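Local structure of geranyltranstransferase (Thermotoga neapolitana, 4WK5) at residues 30-35 with 81-86; 61-66 with 192-197; 67-72 with 277-282; 213-218 with 263-268. The protein probably catalyses magnesium-dependent chain-elongating prenyl transfer in isoprenoid biosynthesis. All blocks are in the same frame, centred on the assembly; numbering follows the deposited sequence. Where two conformers were deposited one is given.

Contact 1: 30-35 with 81-86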
loop_
_atom_site.group_PDB
_atom_site.type_symbol
_atom_site.label_atom_id
_atom_site.label_comp_id
_atom_site.label_asym_id
_atom_site.label_seq_id
_atom_site.Cartn_x
_atom_site.Cartn_y
_atom_site.Cartn_z
ATOM N N ARG A 30 20.581 -6.736 -7.724
ATOM C CA ARG A 30 20.186 -7.900 -8.510
ATOM C C ARG A 30 18.767 -8.340 -8.184
ATOM O O ARG A 30 17.939 -8.547 -9.080
ATOM C CB ARG A 30 21.162 -9.050 -8.255
ATOM C CG ARG A 30 20.777 -10.377 -8.895
ATOM C CD ARG A 30 20.776 -10.290 -10.404
ATOM N NE ARG A 30 20.719 -11.618 -11.013
ATOM C CZ ARG A 30 20.163 -11.880 -12.191
ATOM N NH1 ARG A 30 19.592 -10.907 -12.891
ATOM N NH2 ARG A 30 20.172 -13.121 -12.667
ATOM N N ARG A 31 18.480 -8.484 -6.894
ATOM C CA ARG A 31 17.163 -8.963 -6.516
ATOM C C ARG A 31 16.083 -7.923 -6.820
ATOM O O ARG A 31 15.006 -8.271 -7.311
ATOM C CB ARG A 31 17.121 -9.341 -5.034
ATOM C CG ARG A 31 15.728 -9.758 -4.581
ATOM C CD ARG A 31 15.254 -11.044 -5.265
ATOM N NE ARG A 31 15.963 -12.209 -4.751
ATOM C CZ ARG A 31 15.607 -12.872 -3.654
ATOM N NH1 ARG A 31 14.551 -12.481 -2.953
ATOM N NH2 ARG A 31 16.315 -13.920 -3.254
ATOM N N ILE A 32 16.357 -6.648 -6.551
ATOM C CA ILE A 32 15.295 -5.665 -6.728
ATOM C C ILE A 32 14.984 -5.478 -8.230
ATOM O O ILE A 32 13.826 -5.264 -8.593
ATOM C CB ILE A 32 15.621 -4.310 -6.017
ATOM C CG1 ILE A 32 14.328 -3.521 -5.770
ATOM C CG2 ILE A 32 16.677 -3.493 -6.760
ATOM C CD1 ILE A 32 14.517 -2.257 -4.930
ATOM N N GLU A 33 15.983 -5.595 -9.102
ATOM C CA GLU A 33 15.695 -5.462 -10.528
ATOM C C GLU A 33 14.909 -6.658 -11.061
ATOM O O GLU A 33 14.123 -6.520 -12.000
ATOM C CB GLU A 33 16.975 -5.280 -11.334
ATOM C CG GLU A 33 17.633 -3.915 -11.156
ATOM C CD GLU A 33 16.760 -2.727 -11.587
ATOM O OE1 GLU A 33 15.690 -2.923 -12.193
ATOM O OE2 GLU A 33 17.178 -1.579 -11.349
ATOM N N GLU A 34 15.122 -7.827 -10.467
ATOM C CA GLU A 34 14.334 -9.004 -10.833
ATOM C C GLU A 34 12.853 -8.773 -10.539
ATOM O O GLU A 34 11.979 -9.134 -11.349
ATOM C CB GLU A 34 14.821 -10.252 -10.090
ATOM C CG GLU A 34 16.110 -10.820 -10.615
ATOM C CD GLU A 34 16.619 -11.984 -9.784
ATOM O OE1 GLU A 34 16.097 -12.202 -8.668
ATOM O OE2 GLU A 34 17.536 -12.688 -10.259
ATOM N N LEU A 35 12.574 -8.159 -9.394
ATOM C CA LEU A 35 11.190 -7.968 -8.953
ATOM C C LEU A 35 10.448 -6.908 -9.756
ATOM O O LEU A 35 9.224 -6.993 -9.912
ATOM C CB LEU A 35 11.143 -7.599 -7.461
ATOM C CG LEU A 35 11.579 -8.721 -6.520
ATOM C CD1 LEU A 35 11.655 -8.192 -5.101
ATOM C CD2 LEU A 35 10.607 -9.880 -6.601
ATOM N N VAL A 81 13.350 -9.245 3.064
ATOM C CA VAL A 81 13.041 -8.115 3.927
ATOM C C VAL A 81 13.767 -6.871 3.434
ATOM O O VAL A 81 13.165 -5.797 3.345
ATOM C CB VAL A 81 13.431 -8.392 5.411
ATOM C CG1 VAL A 81 13.209 -7.165 6.282
ATOM C CG2 VAL A 81 12.631 -9.575 5.946
ATOM N N ALA A 82 15.059 -7.012 3.122
ATOM C CA ALA A 82 15.829 -5.856 2.685
ATOM C C ALA A 82 15.242 -5.238 1.420
ATOM O O ALA A 82 15.076 -4.028 1.349
ATOM C CB ALA A 82 17.304 -6.230 2.463
ATOM N N VAL A 83 14.925 -6.062 0.427
ATOM C CA VAL A 83 14.372 -5.518 -0.814
ATOM C C VAL A 83 12.981 -4.936 -0.594
ATOM O O VAL A 83 12.657 -3.893 -1.167
ATOM C CB VAL A 83 14.355 -6.580 -1.930
ATOM C CG1 VAL A 83 13.678 -6.039 -3.168
ATOM C CG2 VAL A 83 15.780 -6.982 -2.254
ATOM N N ALA A 84 12.175 -5.567 0.261
ATOM C CA ALA A 84 10.866 -5.003 0.620
ATOM C C ALA A 84 11.001 -3.595 1.185
ATOM O O ALA A 84 10.267 -2.684 0.792
ATOM C CB ALA A 84 10.144 -5.897 1.617
ATOM N N VAL A 85 11.956 -3.407 2.098
ATOM C CA VAL A 85 12.135 -2.104 2.708
ATOM C C VAL A 85 12.532 -1.092 1.634
ATOM O O VAL A 85 12.057 0.048 1.619
ATOM C CB VAL A 85 13.190 -2.163 3.836
ATOM C CG1 VAL A 85 13.618 -0.775 4.251
ATOM C CG2 VAL A 85 12.621 -2.944 5.040
ATOM N N GLU A 86 13.381 -1.510 0.705
ATOM C CA GLU A 86 13.826 -0.563 -0.315
ATOM C C GLU A 86 12.715 -0.269 -1.326
ATOM O O GLU A 86 12.596 0.872 -1.794
ATOM C CB GLU A 86 15.081 -1.075 -1.039
ATOM C CG GLU A 86 15.710 -0.066 -2.029
ATOM C CD GLU A 86 16.240 1.222 -1.385
ATOM O OE1 GLU A 86 16.328 1.321 -0.145
ATOM O OE2 GLU A 86 16.561 2.161 -2.142
#

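Contact 2: 61-66 with 192-197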
loop_
_atom_site.group_PDB
_atom_site.type_symbol
_atom_site.label_atom_id
_atom_site.label_comp_id
_atom_site.label_asym_id
_atom_site.label_seq_id
_atom_site.Cartn_x
_atom_site.Cartn_y
_atom_site.Cartn_z
ATOM N N PRO A 61 18.273 -1.173 2.966
ATOM C CA PRO A 61 18.424 -2.626 2.795
ATOM C C PRO A 61 19.808 -3.115 3.221
ATOM O O PRO A 61 19.940 -4.240 3.712
ATOM C CB PRO A 61 18.206 -2.839 1.286
ATOM C CG PRO A 61 18.404 -1.490 0.653
ATOM C CD PRO A 61 17.935 -0.500 1.694
ATOM N N LEU A 62 20.831 -2.287 3.033
ATOM C CA LEU A 62 22.163 -2.661 3.506
ATOM C C LEU A 62 22.173 -2.845 5.020
ATOM O O LEU A 62 22.823 -3.753 5.524
ATOM C CB LEU A 62 23.203 -1.620 3.095
ATOM C CG LEU A 62 23.663 -1.659 1.635
ATOM C CD1 LEU A 62 24.431 -0.388 1.296
ATOM C CD2 LEU A 62 24.532 -2.888 1.398
ATOM N N LEU A 63 21.447 -1.996 5.743
ATOM C CA LEU A 63 21.346 -2.133 7.193
ATOM C C LEU A 63 20.654 -3.441 7.587
ATOM O O LEU A 63 21.106 -4.132 8.503
ATOM C CB LEU A 63 20.610 -0.928 7.785
ATOM C CG LEU A 63 20.446 -0.793 9.288
ATOM C CD1 LEU A 63 21.828 -0.655 9.952
ATOM C CD2 LEU A 63 19.573 0.433 9.563
ATOM N N VAL A 64 19.579 -3.798 6.889
ATOM C CA VAL A 64 18.929 -5.083 7.138
ATOM C C VAL A 64 19.932 -6.238 6.963
ATOM O O VAL A 64 20.014 -7.137 7.809
ATOM C CB VAL A 64 17.725 -5.294 6.213
ATOM C CG1 VAL A 64 17.169 -6.708 6.377
ATOM C CG2 VAL A 64 16.654 -4.230 6.502
ATOM N N LEU A 65 20.712 -6.201 5.885
ATOM C CA LEU A 65 21.682 -7.263 5.645
ATOM C C LEU A 65 22.806 -7.287 6.674
ATOM O O LEU A 65 23.248 -8.363 7.074
ATOM C CB LEU A 65 22.279 -7.145 4.237
ATOM C CG LEU A 65 21.299 -7.388 3.089
ATOM C CD1 LEU A 65 22.054 -7.473 1.764
ATOM C CD2 LEU A 65 20.500 -8.654 3.327
ATOM N N THR A 66 23.283 -6.121 7.104
ATOM C CA THR A 66 24.405 -6.122 8.040
ATOM C C THR A 66 23.956 -6.542 9.437
ATOM O O THR A 66 24.654 -7.300 10.107
ATOM C CB THR A 66 25.119 -4.753 8.109
ATOM O OG1 THR A 66 24.291 -3.801 8.797
ATOM C CG2 THR A 66 25.462 -4.264 6.684
ATOM N N PHE A 192 12.448 -0.502 11.819
ATOM C CA PHE A 192 12.069 -1.780 11.240
ATOM C C PHE A 192 13.294 -2.497 10.675
ATOM O O PHE A 192 13.378 -3.727 10.755
ATOM C CB PHE A 192 11.000 -1.599 10.152
ATOM C CG PHE A 192 10.543 -2.891 9.538
ATOM C CD1 PHE A 192 9.598 -3.684 10.178
ATOM C CD2 PHE A 192 11.067 -3.322 8.322
ATOM C CE1 PHE A 192 9.178 -4.887 9.605
ATOM C CE2 PHE A 192 10.650 -4.518 7.750
ATOM C CZ PHE A 192 9.708 -5.296 8.391
ATOM N N CYS A 193 14.248 -1.743 10.129
ATOM C CA CYS A 193 15.479 -2.356 9.609
ATOM C C CYS A 193 16.245 -3.091 10.702
ATOM O O CYS A 193 16.883 -4.093 10.423
ATOM C CB CYS A 193 16.400 -1.322 8.962
ATOM S SG CYS A 193 15.743 -0.625 7.444
ATOM N N PHE A 194 16.197 -2.578 11.934
ATOM C CA PHE A 194 16.770 -3.272 13.093
ATOM C C PHE A 194 15.862 -4.381 13.639
ATOM O O PHE A 194 16.333 -5.469 13.971
ATOM C CB PHE A 194 17.065 -2.262 14.210
ATOM C CG PHE A 194 18.325 -1.475 14.004
ATOM C CD1 PHE A 194 19.545 -1.977 14.436
ATOM C CD2 PHE A 194 18.298 -0.223 13.416
ATOM C CE1 PHE A 194 20.708 -1.252 14.256
ATOM C CE2 PHE A 194 19.458 0.508 13.235
ATOM C CZ PHE A 194 20.664 -0.005 13.658
ATOM N N SER A 195 14.566 -4.095 13.740
ATOM C CA SER A 195 13.589 -5.029 14.312
ATOM C C SER A 195 13.447 -6.324 13.517
ATOM O O SER A 195 13.406 -7.423 14.081
ATOM C CB SER A 195 12.205 -4.364 14.400
ATOM O OG SER A 195 12.211 -3.269 15.289
ATOM N N ALA A 196 13.354 -6.184 12.201
ATOM C CA ALA A 196 13.004 -7.310 11.338
ATOM C C ALA A 196 13.999 -8.479 11.432
ATOM O O ALA A 196 13.570 -9.624 11.564
ATOM C CB ALA A 196 12.861 -6.837 9.884
ATOM N N PRO A 197 15.326 -8.210 11.385
ATOM C CA PRO A 197 16.214 -9.373 11.514
ATOM C C PRO A 197 16.084 -10.054 12.874
ATOM O O PRO A 197 16.184 -11.280 12.949
ATOM C CB PRO A 197 17.622 -8.774 11.357
ATOM C CG PRO A 197 17.424 -7.479 10.672
ATOM C CD PRO A 197 16.084 -6.973 11.124
#

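Contact 3: 67-72 with 277-282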
loop_
_atom_site.group_PDB
_atom_site.type_symbol
_atom_site.label_atom_id
_atom_site.label_comp_id
_atom_site.label_asym_id
_atom_site.label_seq_id
_atom_site.Cartn_x
_atom_site.Cartn_y
_atom_site.Cartn_z
ATOM N N VAL A 67 22.789 -6.067 9.871
ATOM C CA VAL A 67 22.273 -6.453 11.181
ATOM C C VAL A 67 21.982 -7.953 11.183
ATOM O O VAL A 67 22.336 -8.679 12.122
ATOM C CB VAL A 67 20.994 -5.677 11.553
ATOM C CG1 VAL A 67 20.361 -6.258 12.808
ATOM C CG2 VAL A 67 21.310 -4.188 11.749
ATOM N N GLY A 68 21.335 -8.422 10.120
ATOM C CA GLY A 68 21.036 -9.837 10.001
ATOM C C GLY A 68 22.275 -10.709 9.981
ATOM O O GLY A 68 22.302 -11.781 10.593
ATOM N N GLU A 69 23.314 -10.263 9.286
ATOM C CA GLU A 69 24.542 -11.046 9.248
ATOM C C GLU A 69 25.196 -11.057 10.629
ATOM O O GLU A 69 25.751 -12.075 11.053
ATOM C CB GLU A 69 25.516 -10.507 8.204
ATOM C CG GLU A 69 26.700 -11.453 7.965
ATOM C CD GLU A 69 27.686 -10.927 6.945
ATOM O OE1 GLU A 69 27.511 -9.775 6.503
ATOM O OE2 GLU A 69 28.635 -11.661 6.589
ATOM N N ASP A 70 25.112 -9.934 11.339
ATOM C CA ASP A 70 25.691 -9.845 12.678
ATOM C C ASP A 70 25.051 -10.829 13.663
ATOM O O ASP A 70 25.724 -11.313 14.570
ATOM C CB ASP A 70 25.567 -8.422 13.231
ATOM C CG ASP A 70 26.707 -7.520 12.798
ATOM O OD1 ASP A 70 27.798 -8.028 12.448
ATOM O OD2 ASP A 70 26.523 -6.286 12.838
ATOM N N ILE A 71 23.767 -11.140 13.495
ATOM C CA ILE A 71 23.107 -12.012 14.469
ATOM C C ILE A 71 22.809 -13.405 13.910
ATOM O O ILE A 71 22.109 -14.198 14.542
ATOM C CB ILE A 71 21.801 -11.381 15.010
ATOM C CG1 ILE A 71 20.763 -11.217 13.892
ATOM C CG2 ILE A 71 22.096 -10.044 15.690
ATOM C CD1 ILE A 71 19.419 -10.746 14.406
ATOM N N GLY A 72 23.348 -13.694 12.731
ATOM C CA GLY A 72 23.262 -15.023 12.145
ATOM C C GLY A 72 21.940 -15.392 11.502
ATOM O O GLY A 72 21.501 -16.540 11.583
ATOM N N LEU A 277 27.698 -6.088 17.454
ATOM C CA LEU A 277 27.100 -5.965 16.115
ATOM C C LEU A 277 28.141 -5.292 15.217
ATOM O O LEU A 277 27.968 -4.149 14.781
ATOM C CB LEU A 277 25.773 -5.181 16.166
ATOM C CG LEU A 277 24.501 -5.925 16.611
ATOM C CD1 LEU A 277 24.706 -6.821 17.786
ATOM C CD2 LEU A 277 23.389 -4.936 16.923
ATOM N N HIS A 278 29.230 -6.025 14.964
ATOM C CA HIS A 278 30.458 -5.502 14.349
ATOM C C HIS A 278 30.289 -4.893 12.973
ATOM O O HIS A 278 30.777 -3.797 12.705
ATOM C CB HIS A 278 31.513 -6.612 14.220
ATOM C CG HIS A 278 31.933 -7.215 15.520
ATOM N ND1 HIS A 278 31.996 -8.577 15.718
ATOM C CD2 HIS A 278 32.331 -6.646 16.682
ATOM C CE1 HIS A 278 32.406 -8.821 16.949
ATOM N NE2 HIS A 278 32.614 -7.666 17.556
ATOM N N ARG A 279 29.644 -5.640 12.087
ATOM C CA ARG A 279 29.449 -5.199 10.717
ATOM C C ARG A 279 28.579 -3.961 10.685
ATOM O O ARG A 279 28.830 -3.038 9.919
ATOM C CB ARG A 279 28.825 -6.309 9.882
ATOM C CG ARG A 279 29.644 -7.590 9.898
ATOM C CD ARG A 279 28.940 -8.688 9.136
ATOM N NE ARG A 279 29.854 -9.773 8.796
ATOM C CZ ARG A 279 30.136 -10.788 9.604
ATOM N NH1 ARG A 279 29.572 -10.850 10.804
ATOM N NH2 ARG A 279 30.980 -11.737 9.218
ATOM N N THR A 280 27.562 -3.944 11.540
ATOM C CA THR A 280 26.634 -2.828 11.577
ATOM C C THR A 280 27.332 -1.575 12.104
ATOM O O THR A 280 27.170 -0.479 11.560
ATOM C CB THR A 280 25.406 -3.171 12.430
ATOM O OG1 THR A 280 24.803 -4.370 11.922
ATOM C CG2 THR A 280 24.397 -2.051 12.372
ATOM N N PHE A 281 28.130 -1.751 13.150
ATOM C CA PHE A 281 28.939 -0.676 13.700
ATOM C C PHE A 281 29.869 -0.080 12.644
ATOM O O PHE A 281 29.908 1.135 12.453
ATOM C CB PHE A 281 29.753 -1.204 14.883
ATOM C CG PHE A 281 30.718 -0.213 15.449
ATOM C CD1 PHE A 281 30.287 0.765 16.328
ATOM C CD2 PHE A 281 32.064 -0.275 15.126
ATOM C CE1 PHE A 281 31.175 1.670 16.862
ATOM C CE2 PHE A 281 32.963 0.633 15.662
ATOM C CZ PHE A 281 32.517 1.604 16.529
ATOM N N ASP A 282 30.612 -0.945 11.961
ATOM C CA ASP A 282 31.542 -0.493 10.934
ATOM C C ASP A 282 30.805 0.233 9.805
ATOM O O ASP A 282 31.245 1.295 9.358
ATOM C CB ASP A 282 32.338 -1.669 10.369
ATOM C CG ASP A 282 33.324 -2.248 11.369
ATOM O OD1 ASP A 282 33.714 -1.538 12.324
ATOM O OD2 ASP A 282 33.718 -3.415 11.187
#

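Contact 4: 213-218 with 263-268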
loop_
_atom_site.group_PDB
_atom_site.type_symbol
_atom_site.label_atom_id
_atom_site.label_comp_id
_atom_site.label_asym_id
_atom_site.label_seq_id
_atom_site.Cartn_x
_atom_site.Cartn_y
_atom_site.Cartn_z
ATOM N N GLU A 213 15.041 3.996 15.628
ATOM C CA GLU A 213 14.305 5.249 15.640
ATOM C C GLU A 213 15.230 6.439 15.864
ATOM O O GLU A 213 15.140 7.436 15.143
ATOM C CB GLU A 213 13.209 5.239 16.699
ATOM C CG GLU A 213 12.197 6.344 16.465
ATOM C CD GLU A 213 11.399 6.680 17.698
ATOM O OE1 GLU A 213 10.535 5.864 18.087
ATOM O OE2 GLU A 213 11.626 7.769 18.266
ATOM N N LYS A 214 16.129 6.339 16.843
ATOM C CA LYS A 214 17.058 7.429 17.093
ATOM C C LYS A 214 18.014 7.621 15.919
ATOM O O LYS A 214 18.296 8.757 15.531
ATOM C CB LYS A 214 17.839 7.206 18.394
ATOM C CG LYS A 214 16.946 7.217 19.616
ATOM C CD LYS A 214 17.734 7.518 20.883
ATOM C CE LYS A 214 16.904 8.372 21.835
ATOM N NZ LYS A 214 17.686 8.824 23.017
ATOM N N PHE A 215 18.504 6.523 15.352
ATOM C CA PHE A 215 19.347 6.636 14.170
ATOM C C PHE A 215 18.608 7.388 13.062
ATOM O O PHE A 215 19.170 8.270 12.408
ATOM C CB PHE A 215 19.790 5.258 13.671
ATOM C CG PHE A 215 20.590 5.312 12.395
ATOM C CD1 PHE A 215 19.974 5.137 11.162
ATOM C CD2 PHE A 215 21.955 5.572 12.426
ATOM C CE1 PHE A 215 20.703 5.214 9.990
ATOM C CE2 PHE A 215 22.680 5.642 11.260
ATOM C CZ PHE A 215 22.051 5.467 10.041
ATOM N N GLY A 216 17.339 7.038 12.861
ATOM C CA GLY A 216 16.527 7.675 11.835
ATOM C C GLY A 216 16.345 9.172 12.044
ATOM O O GLY A 216 16.398 9.942 11.091
ATOM N N VAL A 217 16.100 9.597 13.281
ATOM C CA VAL A 217 15.970 11.025 13.532
ATOM C C VAL A 217 17.293 11.740 13.216
ATOM O O VAL A 217 17.301 12.791 12.569
ATOM C CB VAL A 217 15.539 11.313 14.991
ATOM C CG1 VAL A 217 15.613 12.805 15.280
ATOM C CG2 VAL A 217 14.121 10.806 15.209
ATOM N N ALA A 218 18.408 11.155 13.651
ATOM C CA ALA A 218 19.729 11.722 13.375
ATOM C C ALA A 218 19.999 11.780 11.875
ATOM O O ALA A 218 20.531 12.769 11.361
ATOM C CB ALA A 218 20.820 10.908 14.082
ATOM N N LYS A 263 24.505 13.321 19.124
ATOM C CA LYS A 263 24.262 12.601 20.369
ATOM C C LYS A 263 23.590 11.264 20.103
ATOM O O LYS A 263 24.019 10.231 20.630
ATOM C CB LYS A 263 23.396 13.422 21.325
ATOM C CG LYS A 263 23.121 12.702 22.643
ATOM C CD LYS A 263 22.213 13.500 23.569
ATOM C CE LYS A 263 20.765 13.452 23.105
ATOM N NZ LYS A 263 19.867 14.284 23.960
ATOM N N TYR A 264 22.533 11.302 19.293
ATOM C CA TYR A 264 21.810 10.098 18.884
ATOM C C TYR A 264 22.721 9.129 18.132
ATOM O O TYR A 264 22.719 7.926 18.400
ATOM C CB TYR A 264 20.615 10.465 18.003
ATOM C CG TYR A 264 19.405 11.023 18.724
ATOM C CD1 TYR A 264 19.375 11.141 20.107
ATOM C CD2 TYR A 264 18.274 11.417 18.007
ATOM C CE1 TYR A 264 18.258 11.648 20.756
ATOM C CE2 TYR A 264 17.154 11.922 18.645
ATOM C CZ TYR A 264 17.152 12.037 20.017
ATOM O OH TYR A 264 16.039 12.546 20.649
ATOM N N TYR A 265 23.494 9.653 17.183
ATOM C CA TYR A 265 24.387 8.808 16.394
ATOM C C TYR A 265 25.390 8.098 17.291
ATOM O O TYR A 265 25.651 6.903 17.126
ATOM C CB TYR A 265 25.130 9.626 15.338
ATOM C CG TYR A 265 25.394 8.848 14.070
ATOM C CD1 TYR A 265 24.514 8.919 12.997
ATOM C CD2 TYR A 265 26.503 8.026 13.952
ATOM C CE1 TYR A 265 24.742 8.210 11.836
ATOM C CE2 TYR A 265 26.738 7.306 12.800
ATOM C CZ TYR A 265 25.853 7.400 11.741
ATOM O OH TYR A 265 26.082 6.688 10.586
ATOM N N GLU A 266 25.953 8.835 18.246
ATOM C CA GLU A 266 26.954 8.259 19.137
ATOM C C GLU A 266 26.327 7.205 20.041
ATOM O O GLU A 266 26.937 6.171 20.288
ATOM C CB GLU A 266 27.634 9.346 19.975
ATOM C CG GLU A 266 28.735 8.822 20.896
ATOM C CD GLU A 266 29.857 8.124 20.135
ATOM O OE1 GLU A 266 30.106 8.482 18.965
ATOM O OE2 GLU A 266 30.490 7.214 20.708
ATOM N N GLU A 267 25.113 7.462 20.526
ATOM C CA GLU A 267 24.398 6.473 21.337
ATOM C C GLU A 267 24.190 5.173 20.564
ATOM O O GLU A 267 24.379 4.082 21.105
ATOM C CB GLU A 267 23.049 7.033 21.806
ATOM C CG GLU A 267 23.176 8.126 22.862
ATOM C CD GLU A 267 21.846 8.766 23.229
ATOM O OE1 GLU A 267 20.825 8.436 22.590
ATOM O OE2 GLU A 267 21.827 9.599 24.161
ATOM N N VAL A 268 23.811 5.289 19.294
ATOM C CA VAL A 268 23.567 4.115 18.472
ATOM C C VAL A 268 24.862 3.339 18.230
ATOM O O VAL A 268 24.898 2.119 18.411
ATOM C CB VAL A 268 22.914 4.505 17.129
ATOM C CG1 VAL A 268 22.892 3.318 16.179
ATOM C CG2 VAL A 268 21.509 5.028 17.381
HETATM O O HOH W 1 19.099 10.876 24.411
#

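Contact 1: 30-35 with 81-86
Segments 30-35 and 81-86 lie on helices whose short axes come within 9.9 Å and cross at -63°, with Ile32 and Val83 as the nearest backbone positions. The pair joins the N-terminal helix 23-36 to the long helix 75-96 of the mainly helical isoprenoid synthase fold, and it illustrates how one branched side chain can carry most of a steep helix crossing. Val83 is that residue. Its two methyls divide the work: CG1 faces Ile32 and Leu35, while CG2 lies against the aliphatic start of Arg31, at 3.6 Å from Arg31 CG. With Leu35 the approach is tip to tip, Leu35 CD1 standing 3.5 Å from Val83 CG1. Ile32 comes in obliquely and meets the same methyl through its CG1, which lies anti to the backbone N (chi1 -159°).

No hydrogen bond spans the two segments, and the charged groups turn to other partners. Beyond the stem that packs on Val83, Arg31 bends twice along its chain and brings its guanidinium to two acids of helix 75-96, NH1 forming a salt bridge with Asp80 and NH2 with Glu76. Glu86 behaves similarly, its carboxylate leading off to a salt bridge with Arg58. What remains for the interface is its methylene stem: Ile32 CD1 rests 3.8 Å from Glu86 CG.

Contact 2: 61-66 with 192-197
At Val64 and Cys193 the backbones of 61-66 and 192-197 draw close, with CA atoms 5.0 Å apart, and the helix axes, 8.6 Å from each other, run in the same general direction at 32°. The close approach is consistent with the compact side chains that meet here: Val64 CG2 sits 3.8 Å from Cys193 CA and equally near its CB and SG. Next to it, Leu63 sends its branched end between two neighbours of the facing helix. Leu63 CD2 lies 3.7 Å from Cys193 CB, and the same methyl reaches Phe194 CE2, while Leu63 CD1 meets the far end of the ring at CZ. Phe194 sets out away from helix 59-70, yet with CG anti to the carbonyl carbon (chi1 -79°) the ring swings back to receive the leucine.

This is core packing of the isoprenoid synthase helical bundle, in which helix 59-70 is also covered by helices 23-36, 75-96 and 278-289. Pro197 adds a further feature. Lacking an amide hydrogen, it cannot bond to the carbonyl one turn earlier, and helix 175-201 is kinked at this point; the oxygen of Cys193 is buried by the contact without a polar partner in the model. The proline ring packs against the opposing backbone, Pro197 CG lying 3.9 Å from Val64 O.

Contact 3: 67-72 with 277-282
A carboxylate set against the N-terminal turn of a helix is the heart of this contact, where Asp70, in the last turn of helix 59-70, meets the start of helix 278-289. Both carboxylate oxygens take part. Asp70 OD1 accepts from Arg279 N at 3.0 Å through its syn lone pair, and Asp70 OD2 takes Thr280 N at 2.9 Å, from the syn side but somewhat out of the carboxylate plane. A third donor, the Thr280 hydroxyl, comes to Asp70 OD2 from the anti side and further out of the plane (30°), with OG1 2.7 Å away. Three bonds thus fix the rotation of the group, and the negative charge would be expected to interact favourably with the helix dipole.

In the isoprenoid synthase fold this ties the last helix of the chain to an early one, more than 200 residues apart in sequence. Arg279 strengthens the link: its extended chain runs past Asp70 and lays one face of the guanidinium on Glu69, the two flat groups stacked with planes 25° apart. Glu69 OE2 is 3.1 Å from Arg279 NE but well out of the guanidinium plane, so this salt bridge is one of charge alone; Glu69 OE1 pairs with Lys24. On the buried side, Val67 CG2 touches Thr280 CG2 at 3.8 Å. Gly72, with positive phi, closes helix 59-70 as the C-prime residue of a Schellman motif.

Contact 4: 213-218 with 263-268
Lys214 and Glu267 form the polar margin of this contact, between helix 206-229 and helix 248-274. Lys214 NZ donates to Glu267 OE1 at 3.2 Å, using the syn lone pair of that oxygen, and a water spans the same two groups: it gives a hydrogen bond to Glu267 OE2 at 3.0 Å and accepts a weak one from Lys214 NZ. Each carboxylate oxygen therefore has a partner. To arrive there, the lysine chain bends at chi3 (144°); its CD lies over one face of the Tyr264 ring, toward the rim, 4.1 Å from Tyr264 CD1, and CE continues past CE1.

The helices themselves are neighbours in the isoprenoid synthase bundle and run largely antiparallel, at 144° with axes 8.4 Å apart. Both tyrosines of the second segment are buried, and their hydroxyls find acceptors on other helices: Tyr264 OH bonds to the carboxylate of Glu179 on helix 175-201, and Tyr265 OH to the backbone oxygen of Leu284 on helix 278-289. Their rings do the apolar packing. Val217 CG1 meets the edge of the Tyr264 ring, 3.8 Å from CE2, while Ala218 CB lies at the edge of Tyr265. Phe215 and Tyr265 lie side by side and point the same way, their planes inclined by 48°, and Phe215 CE2 comes within 3.3 Å of Tyr265 CE1.

Overall arrangement
Contacts 1 to 3 form a continuous block around helix 59-70. Contact 2 touches both others: Pro61 and Ala196 pack on helix 75-96 of contact 1, whose centre is 13 Å away, and Thr66 OG1 is probably hydrogen-bonded to Thr280 OG1 of contact 3, 9 Å away between centres. Contact 4 lies across the chain's centre from contact 1, their centres 26 Å apart, and touches none of the others; its nearest atoms are about 5 Å from contact 2. As in relatives, the aspartate-rich, magnesium-binding motifs are expected near the C-terminal ends of helices 75-96 and 206-229, which belong to contacts 1 and 4 respectively.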